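14-3-3 protein (Cryptosporidium parvum, PDB 3EFZ) probably binds phosphoserine-containing partner proteins in cell regulation, as a dimeric, all-helical member of the 14-3-3 family. Local coordinates at residues E235-E239 / N240-L244. Residues are numbered along the deposited sequence; the frame is centred on the assembly and turned at random.
Sequences EQFSE and NTEKL
Lys243 N donates to Glu239 O at 2.8 Å, the shortest sound polar bond in the first turn of helix 239-256, the last helix modelled in this 14-3-3 fold. Ser238 is the N-cap of that helix: its OG accepts the backbone N-H of Thr241 at 3.0 Å. With chi1 at 74°, the serine hydroxyl sits between its own backbone N and carbonyl carbon, which brings it to the N-H of Thr241. The Ser238 carbonyl then starts the regular ladder: Glu242 N reaches Ser238 O at 3.0 Å, nearly straight at 170°. Thr241 OG1 bonds outside the turn to Ser191 O, tying the new helix to the loop ahead of helix 193-207, while its methyl CG2 rests 3.7 Å from Phe237 CB and meets the ring obliquely. Glu242 brings OE1 to 3.5 Å from Phe237 CB, its carboxylate plane turned 25° from that of the ring; Arg231 makes a cation-pi contact with that ring and a long, weak ion pair with Glu242 OE1. On the exposed flank the chains of Glu239 and Lys243 lie alongside each other, and the folded outer end of the lysine brings its ammonium to the glutamate in a salt bridge, Lys243 NZ to Glu239 OE2 3.2 Å, whose hydrogen bond is weak.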
ATOM      1  N   GLU B 235     -30.943   5.218 -21.413  1.00 38.34           N
ATOM      2  CA  GLU B 235     -30.106   4.096 -20.999  1.00 38.41           C
ATOM      3  C   GLU B 235     -29.286   4.453 -19.767  1.00 38.01           C
ATOM      4  O   GLU B 235     -28.832   5.593 -19.628  1.00 37.90           O
ATOM      5  CB  GLU B 235     -29.179   3.724 -22.167  1.00 38.81           C
ATOM      6  CG  GLU B 235     -27.909   2.954 -21.818  1.00 39.77           C
ATOM      7  CD  GLU B 235     -26.752   3.281 -22.753  1.00 42.09           C
ATOM      8  OE1 GLU B 235     -26.981   3.939 -23.795  1.00 42.11           O
ATOM      9  OE2 GLU B 235     -25.605   2.874 -22.442  1.00 43.22           O
ATOM     10  N   GLN B 236     -29.104   3.474 -18.882  1.00 37.43           N
ATOM     11  CA  GLN B 236     -28.262   3.648 -17.707  1.00 36.97           C
ATOM     12  C   GLN B 236     -26.793   3.334 -18.016  1.00 36.61           C
ATOM     13  O   GLN B 236     -26.470   2.289 -18.587  1.00 36.43           O
ATOM     14  CB  GLN B 236     -28.767   2.792 -16.542  1.00 36.97           C
ATOM     15  CG  GLN B 236     -28.089   3.103 -15.211  1.00 37.15           C
ATOM     16  CD  GLN B 236     -28.803   2.499 -14.014  1.00 37.26           C
ATOM     17  OE1 GLN B 236     -29.418   1.429 -14.104  1.00 37.37           O
ATOM     18  NE2 GLN B 236     -28.720   3.187 -12.878  1.00 37.22           N
ATOM     19  N   PHE B 237     -25.921   4.269 -17.652  1.00 36.08           N
ATOM     20  CA  PHE B 237     -24.492   4.073 -17.722  1.00 35.71           C
ATOM     21  C   PHE B 237     -24.035   3.233 -16.529  1.00 35.91           C
ATOM     22  O   PHE B 237     -24.761   3.102 -15.535  1.00 35.88           O
ATOM     23  CB  PHE B 237     -23.766   5.430 -17.723  1.00 35.09           C
ATOM     24  CG  PHE B 237     -23.902   6.197 -19.009  1.00 34.63           C
ATOM     25  CD1 PHE B 237     -23.754   7.587 -19.024  1.00 33.98           C
ATOM     26  CD2 PHE B 237     -24.193   5.540 -20.205  1.00 33.10           C
ATOM     27  CE1 PHE B 237     -23.873   8.311 -20.218  1.00 31.78           C
ATOM     28  CE2 PHE B 237     -24.325   6.254 -21.392  1.00 32.42           C
ATOM     29  CZ  PHE B 237     -24.162   7.645 -21.393  1.00 31.47           C
ATOM     30  N   SER B 238     -22.831   2.672 -16.625  1.00 36.15           N
ATOM     31  CA  SER B 238     -22.270   1.892 -15.524  1.00 36.61           C
ATOM     32  C   SER B 238     -22.092   2.797 -14.314  1.00 36.66           C
ATOM     33  O   SER B 238     -22.013   4.026 -14.443  1.00 36.98           O
ATOM     34  CB  SER B 238     -20.944   1.226 -15.913  1.00 36.25           C
ATOM     35  OG  SER B 238     -19.894   2.176 -15.976  1.00 36.64           O
ATOM     36  N   GLU B 239     -22.073   2.183 -13.140  1.00 36.75           N
ATOM     37  CA  GLU B 239     -21.855   2.892 -11.895  1.00 36.75           C
ATOM     38  C   GLU B 239     -20.515   3.642 -11.917  1.00 36.81           C
ATOM     39  O   GLU B 239     -20.422   4.790 -11.468  1.00 36.61           O
ATOM     40  CB  GLU B 239     -21.914   1.899 -10.742  1.00 36.61           C
ATOM     41  CG  GLU B 239     -21.414   2.436  -9.433  1.00 36.90           C
ATOM     42  CD  GLU B 239     -21.011   1.334  -8.499  1.00 36.48           C
ATOM     43  OE1 GLU B 239     -21.926   0.655  -7.982  1.00 37.21           O
ATOM     44  OE2 GLU B 239     -19.789   1.150  -8.292  1.00 34.57           O
ATOM     45  N   ASN B 240     -19.486   2.997 -12.462  1.00 37.15           N
ATOM     46  CA  ASN B 240     -18.172   3.622 -12.565  1.00 37.37           C
ATOM     47  C   ASN B 240     -18.115   4.776 -13.546  1.00 37.17           C
ATOM     48  O   ASN B 240     -17.371   5.727 -13.322  1.00 37.40           O
ATOM     49  CB  ASN B 240     -17.077   2.595 -12.848  1.00 37.84           C
ATOM     50  CG  ASN B 240     -16.558   1.958 -11.588  1.00 38.95           C
ATOM     51  OD1 ASN B 240     -16.399   2.622 -10.563  1.00 40.42           O
ATOM     52  ND2 ASN B 240     -16.301   0.657 -11.644  1.00 41.54           N
ATOM     53  N   THR B 241     -18.904   4.704 -14.617  1.00 37.14           N
ATOM     54  CA  THR B 241     -19.088   5.858 -15.507  1.00 37.22           C
ATOM     55  C   THR B 241     -19.724   7.019 -14.751  1.00 37.00           C
ATOM     56  O   THR B 241     -19.195   8.126 -14.750  1.00 37.16           O
ATOM     57  CB  THR B 241     -19.906   5.492 -16.759  1.00 37.06           C
ATOM     58  OG1 THR B 241     -19.119   4.634 -17.591  1.00 37.50           O
ATOM     59  CG2 THR B 241     -20.297   6.737 -17.556  1.00 37.27           C
ATOM     60  N   GLU B 242     -20.842   6.757 -14.082  1.00 37.27           N
ATOM     61  CA  GLU B 242     -21.533   7.800 -13.330  1.00 37.54           C
ATOM     62  C   GLU B 242     -20.667   8.391 -12.210  1.00 37.28           C
ATOM     63  O   GLU B 242     -20.699   9.595 -11.978  1.00 37.44           O
ATOM     64  CB  GLU B 242     -22.897   7.313 -12.818  1.00 37.64           C
ATOM     65  CG  GLU B 242     -23.928   7.009 -13.934  1.00 38.77           C
ATOM     66  CD  GLU B 242     -24.407   8.248 -14.745  1.00 40.80           C
ATOM     67  OE1 GLU B 242     -25.134   8.044 -15.750  1.00 40.28           O
ATOM     68  OE2 GLU B 242     -24.074   9.410 -14.392  1.00 40.94           O
ATOM     69  N   LYS B 243     -19.870   7.560 -11.546  1.00 37.28           N
ATOM     70  CA  LYS B 243     -18.875   8.056 -10.580  1.00 36.93           C
ATOM     71  C   LYS B 243     -17.830   8.987 -11.210  1.00 36.90           C
ATOM     72  O   LYS B 243     -17.483  10.020 -10.629  1.00 37.10           O
ATOM     73  CB  LYS B 243     -18.166   6.899  -9.880  1.00 37.00           C
ATOM     74  CG  LYS B 243     -18.939   6.257  -8.741  1.00 36.14           C
ATOM     75  CD  LYS B 243     -18.152   5.080  -8.214  1.00 36.33           C
ATOM     76  CE  LYS B 243     -18.391   4.850  -6.733  1.00 37.37           C
ATOM     77  NZ  LYS B 243     -19.376   3.764  -6.465  1.00 38.38           N
ATOM     78  N   LEU B 244     -17.328   8.624 -12.389  1.00 36.63           N
ATOM     79  CA  LEU B 244     -16.291   9.407 -13.059  1.00 36.20           C
ATOM     80  C   LEU B 244     -16.841  10.681 -13.673  1.00 36.28           C
ATOM     81  O   LEU B 244     -16.169  11.712 -13.671  1.00 36.33           O
ATOM     82  CB  LEU B 244     -15.566   8.585 -14.122  1.00 35.94           C
ATOM     83  CG  LEU B 244     -14.579   7.510 -13.631  1.00 36.48           C
ATOM     84  CD1 LEU B 244     -14.382   6.459 -14.705  1.00 34.50           C
ATOM     85  CD2 LEU B 244     -13.233   8.102 -13.171  1.00 36.12           C
TER